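Local coordinates for protein haloalkane dehalogenase (PDB 4MJ3) that catalyses the hydrolytic cleavage of carbon-halogen bonds in haloalkanes, releasing halide and the corresponding alcohol, at residues Y98-E110 against L127-F140. Sequence-based numbering, arbitrary orientation.
Sequences YQAHVDWMWAAIE and LIGLRLVGEHPDRF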
# COMPACT_ATOMS: atom_id res chain seq x y z
N TYR A 98 -13.53 -2.55 2.59
CA TYR A 98 -12.29 -2.85 3.32
C TYR A 98 -12.10 -4.37 3.35
O TYR A 98 -11.02 -4.89 2.99
CB TYR A 98 -12.38 -2.25 4.71
CG TYR A 98 -11.09 -1.94 5.45
CD1 TYR A 98 -9.99 -2.80 5.43
CD2 TYR A 98 -10.99 -0.76 6.18
CE1 TYR A 98 -8.85 -2.50 6.16
CE2 TYR A 98 -9.85 -0.47 6.90
CZ TYR A 98 -8.79 -1.34 6.88
OH TYR A 98 -7.65 -1.02 7.64
N GLN A 99 -13.18 -5.08 3.67
CA GLN A 99 -13.17 -6.55 3.71
C GLN A 99 -12.75 -7.16 2.37
O GLN A 99 -11.93 -8.07 2.33
CB GLN A 99 -14.54 -7.12 4.08
CG GLN A 99 -14.56 -8.63 4.26
CD GLN A 99 -13.73 -9.08 5.44
OE1 GLN A 99 -14.03 -8.72 6.59
NE2 GLN A 99 -12.66 -9.82 5.17
N ALA A 100 -13.30 -6.62 1.27
CA ALA A 100 -13.01 -7.17 -0.04
C ALA A 100 -11.53 -7.00 -0.38
O ALA A 100 -10.91 -7.94 -0.94
CB ALA A 100 -13.88 -6.51 -1.10
N HIS A 101 -10.96 -5.84 -0.07
CA HIS A 101 -9.55 -5.58 -0.36
C HIS A 101 -8.64 -6.51 0.44
O HIS A 101 -7.64 -7.02 -0.08
CB HIS A 101 -9.17 -4.12 -0.09
CG HIS A 101 -9.50 -3.19 -1.21
ND1 HIS A 101 -8.89 -3.27 -2.44
CD2 HIS A 101 -10.38 -2.17 -1.29
CE1 HIS A 101 -9.35 -2.31 -3.22
NE2 HIS A 101 -10.25 -1.63 -2.54
N VAL A 102 -8.99 -6.71 1.70
CA VAL A 102 -8.28 -7.62 2.57
C VAL A 102 -8.32 -9.03 1.99
O VAL A 102 -7.28 -9.70 1.90
CB VAL A 102 -8.85 -7.56 4.00
CG1 VAL A 102 -8.42 -8.76 4.85
CG2 VAL A 102 -8.44 -6.25 4.66
N ASP A 103 -9.51 -9.48 1.58
CA ASP A 103 -9.65 -10.84 1.04
C ASP A 103 -8.92 -11.00 -0.30
O ASP A 103 -8.26 -12.03 -0.57
CB ASP A 103 -11.13 -11.23 0.90
CG ASP A 103 -11.82 -11.43 2.26
OD1 ASP A 103 -11.12 -11.63 3.27
OD2 ASP A 103 -13.06 -11.34 2.31
N TRP A 104 -9.02 -9.99 -1.14
CA TRP A 104 -8.33 -10.02 -2.44
C TRP A 104 -6.81 -10.04 -2.27
O TRP A 104 -6.11 -10.85 -2.89
CB TRP A 104 -8.73 -8.83 -3.30
CG TRP A 104 -10.11 -8.87 -3.86
CD1 TRP A 104 -10.79 -9.97 -4.29
CD2 TRP A 104 -10.96 -7.74 -4.08
NE1 TRP A 104 -12.02 -9.58 -4.78
CE2 TRP A 104 -12.15 -8.23 -4.67
CE3 TRP A 104 -10.83 -6.37 -3.87
CZ2 TRP A 104 -13.21 -7.39 -5.03
CZ3 TRP A 104 -11.87 -5.53 -4.24
CH2 TRP A 104 -13.06 -6.04 -4.79
N MSE A 105 -6.29 -9.20 -1.39
CA MSE A 105 -4.85 -9.16 -1.17
C MSE A 105 -4.32 -10.45 -0.55
O MSE A 105 -3.26 -10.95 -0.95
CB MSE A 105 -4.48 -7.94 -0.33
CG MSE A 105 -2.99 -7.83 -0.02
SE MSE A 105 -1.86 -7.81 -1.65
CE MSE A 105 -2.33 -6.06 -2.37
N TRP A 106 -5.04 -10.98 0.44
CA TRP A 106 -4.64 -12.24 1.04
C TRP A 106 -4.63 -13.34 -0.01
O TRP A 106 -3.68 -14.11 -0.07
CB TRP A 106 -5.53 -12.64 2.21
CG TRP A 106 -5.05 -13.86 2.88
CD1 TRP A 106 -5.69 -15.05 2.96
CD2 TRP A 106 -3.78 -14.04 3.55
NE1 TRP A 106 -4.93 -15.95 3.65
CE2 TRP A 106 -3.75 -15.37 4.02
CE3 TRP A 106 -2.69 -13.22 3.80
CZ2 TRP A 106 -2.67 -15.88 4.72
CZ3 TRP A 106 -1.62 -13.73 4.51
CH2 TRP A 106 -1.61 -15.04 4.96
N ALA A 107 -5.67 -13.39 -0.85
CA ALA A 107 -5.72 -14.39 -1.91
C ALA A 107 -4.53 -14.29 -2.87
O ALA A 107 -3.97 -15.30 -3.27
CB ALA A 107 -7.01 -14.30 -2.66
N ALA A 108 -4.13 -13.06 -3.21
CA ALA A 108 -2.95 -12.83 -4.04
C ALA A 108 -1.67 -13.33 -3.40
O ALA A 108 -0.88 -14.07 -4.02
CB ALA A 108 -2.82 -11.36 -4.37
N ILE A 109 -1.46 -12.98 -2.13
CA ILE A 109 -0.30 -13.44 -1.38
C ILE A 109 -0.24 -14.99 -1.37
O ILE A 109 0.81 -15.60 -1.58
CB ILE A 109 -0.33 -12.87 0.06
CG1 ILE A 109 -0.08 -11.37 0.00
CG2 ILE A 109 0.70 -13.54 0.97
CD1 ILE A 109 -0.38 -10.63 1.30
N GLU A 110 -1.38 -15.62 -1.10
CA GLU A 110 -1.47 -17.07 -1.05
C GLU A 110 -1.19 -17.72 -2.40
O GLU A 110 -0.52 -18.75 -2.46
CB GLU A 110 -2.84 -17.50 -0.54
CG GLU A 110 -3.08 -17.21 0.93
CD GLU A 110 -2.44 -18.23 1.83
OE1 GLU A 110 -1.20 -18.22 1.96
OE2 GLU A 110 -3.17 -19.05 2.43
N LEU A 127 -3.22 0.06 5.71
CA LEU A 127 -4.57 -0.22 6.25
C LEU A 127 -4.95 -1.67 5.94
O LEU A 127 -5.54 -2.35 6.77
CB LEU A 127 -5.62 0.73 5.71
CG LEU A 127 -5.77 2.05 6.46
CD1 LEU A 127 -4.63 3.00 6.12
CD2 LEU A 127 -7.10 2.69 6.14
N ILE A 128 -4.57 -2.14 4.75
CA ILE A 128 -4.81 -3.53 4.36
C ILE A 128 -3.74 -4.45 4.94
O ILE A 128 -4.06 -5.44 5.61
CB ILE A 128 -4.88 -3.66 2.83
CG1 ILE A 128 -6.12 -2.93 2.32
CG2 ILE A 128 -4.92 -5.12 2.42
CD1 ILE A 128 -6.03 -2.50 0.88
N GLY A 129 -2.48 -4.10 4.73
CA GLY A 129 -1.37 -4.93 5.17
C GLY A 129 -1.29 -5.16 6.67
O GLY A 129 -1.07 -6.29 7.11
N LEU A 130 -1.48 -4.11 7.47
CA LEU A 130 -1.43 -4.25 8.92
C LEU A 130 -2.61 -5.09 9.44
O LEU A 130 -2.46 -5.85 10.41
CB LEU A 130 -1.39 -2.89 9.62
CG LEU A 130 -0.14 -2.04 9.36
CD1 LEU A 130 -0.36 -0.64 9.91
CD2 LEU A 130 1.09 -2.67 9.98
N ARG A 131 -3.76 -4.99 8.80
CA ARG A 131 -4.86 -5.88 9.12
C ARG A 131 -4.50 -7.33 8.82
O ARG A 131 -4.81 -8.22 9.62
CB ARG A 131 -6.13 -5.46 8.38
CG ARG A 131 -7.28 -6.41 8.64
CD ARG A 131 -8.62 -5.71 8.58
NE ARG A 131 -9.66 -6.68 8.25
CZ ARG A 131 -10.89 -6.37 7.86
NH1 ARG A 131 -11.29 -5.11 7.77
NH2 ARG A 131 -11.72 -7.36 7.54
N LEU A 132 -3.82 -7.57 7.70
CA LEU A 132 -3.37 -8.91 7.36
C LEU A 132 -2.34 -9.43 8.37
O LEU A 132 -2.34 -10.62 8.69
CB LEU A 132 -2.84 -8.99 5.94
CG LEU A 132 -3.92 -8.84 4.86
CD1 LEU A 132 -3.27 -8.75 3.50
CD2 LEU A 132 -4.91 -10.00 4.93
N VAL A 133 -1.50 -8.56 8.90
CA VAL A 133 -0.53 -8.97 9.93
C VAL A 133 -1.32 -9.43 11.16
O VAL A 133 -1.01 -10.45 11.76
CB VAL A 133 0.47 -7.84 10.27
CG1 VAL A 133 1.38 -8.23 11.43
CG2 VAL A 133 1.34 -7.51 9.06
N GLY A 134 -2.34 -8.66 11.54
CA GLY A 134 -3.19 -9.02 12.67
C GLY A 134 -3.92 -10.34 12.47
O GLY A 134 -4.04 -11.13 13.39
N GLU A 135 -4.40 -10.59 11.25
CA GLU A 135 -5.17 -11.78 10.94
C GLU A 135 -4.33 -13.02 10.61
O GLU A 135 -4.80 -14.14 10.80
CB GLU A 135 -6.16 -11.45 9.82
CG GLU A 135 -7.16 -10.39 10.26
CD GLU A 135 -8.20 -9.99 9.22
OE1 GLU A 135 -8.20 -10.53 8.11
OE2 GLU A 135 -9.03 -9.11 9.55
N HIS A 136 -3.09 -12.83 10.16
CA HIS A 136 -2.21 -13.93 9.79
C HIS A 136 -0.78 -13.63 10.24
O HIS A 136 0.13 -13.56 9.43
CB HIS A 136 -2.24 -14.13 8.27
CG HIS A 136 -3.62 -14.28 7.71
ND1 HIS A 136 -4.32 -15.47 7.75
CD2 HIS A 136 -4.44 -13.39 7.10
CE1 HIS A 136 -5.51 -15.30 7.19
NE2 HIS A 136 -5.61 -14.05 6.80
N PRO A 137 -0.58 -13.45 11.55
CA PRO A 137 0.76 -13.04 12.02
C PRO A 137 1.89 -14.01 11.66
O PRO A 137 3.01 -13.57 11.46
CB PRO A 137 0.58 -12.91 13.53
CG PRO A 137 -0.61 -13.74 13.86
CD PRO A 137 -1.52 -13.59 12.67
N ASP A 138 1.59 -15.31 11.56
CA ASP A 138 2.60 -16.30 11.22
C ASP A 138 3.19 -16.12 9.82
O ASP A 138 4.27 -16.62 9.56
CB ASP A 138 2.05 -17.73 11.33
CG ASP A 138 1.75 -18.14 12.76
OD1 ASP A 138 2.16 -17.43 13.71
OD2 ASP A 138 1.09 -19.18 12.93
N ARG A 139 2.49 -15.41 8.93
CA ARG A 139 2.99 -15.18 7.57
C ARG A 139 4.08 -14.11 7.51
O ARG A 139 4.85 -14.06 6.54
CB ARG A 139 1.83 -14.78 6.65
CG ARG A 139 2.20 -14.53 5.18
CD ARG A 139 2.81 -15.76 4.55
NE ARG A 139 1.96 -16.91 4.81
CZ ARG A 139 1.03 -17.38 3.98
NH1 ARG A 139 0.85 -16.86 2.77
NH2 ARG A 139 0.28 -18.41 4.37
N PHE A 140 4.14 -13.24 8.52
CA PHE A 140 5.01 -12.06 8.50
C PHE A 140 6.19 -12.17 9.46
O PHE A 140 6.00 -12.25 10.67
CB PHE A 140 4.19 -10.80 8.78
CG PHE A 140 3.10 -10.59 7.77
CD1 PHE A 140 3.37 -9.93 6.58
CD2 PHE A 140 1.83 -11.12 7.96
CE1 PHE A 140 2.38 -9.76 5.62
CE2 PHE A 140 0.84 -10.96 7.02
CZ PHE A 140 1.11 -10.29 5.84
O HOH W 1 -11.04 -10.15 7.47
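V102 and L132 interlock as reciprocal knobs into holes: V102 sits among I128, R131, L132 and E135, and L132 among V102, M105, W106 and I109. The two branches of L132 divide the work, CD1 reaching M105 CG at 3.6 Å and CD2 reaching V102 CG1 at 3.7 Å. This interlocking marks the dense part of the contact, where the axes of helices 98-110 and 127-135 come within 9.6 Å at a crossing angle of -70°. At the start of helix 98-110, Y98 OH donates to L127 O over 2.6 Å, arriving from above the carbonyl plane.

W106 continues the packing beyond the end of helix 127-135. Its six-membered ring and the H136 ring form a face-to-face stack, with centroids 3.6 Å apart and planes at 4°. The R139 chain, bent at chi2 and chi3, brings its guanidinium back against W106 CH2 and end-on to E110, where NH1 (2.6 Å) and NH2 (2.8 Å) both grip OE1 in a salt bridge.

The solvent side is looser. Exposed Q99 accepts a weak bond at OE1 from R131 NH2, and a water bridges Q99 NE2, R131 NH2 and E135 OE1. R131 is also held within its own helix by the NE salt bridge to E135 OE2 (2.8 Å), and N228 accepts from NH1.

Both helices pack against the central sheet of the alpha/beta-hydrolase fold: W104 and A108 pack on strand 22-27, L130 and V133 on strand 117-121, while helix 225-235 adjoins Y98, R131 and V133.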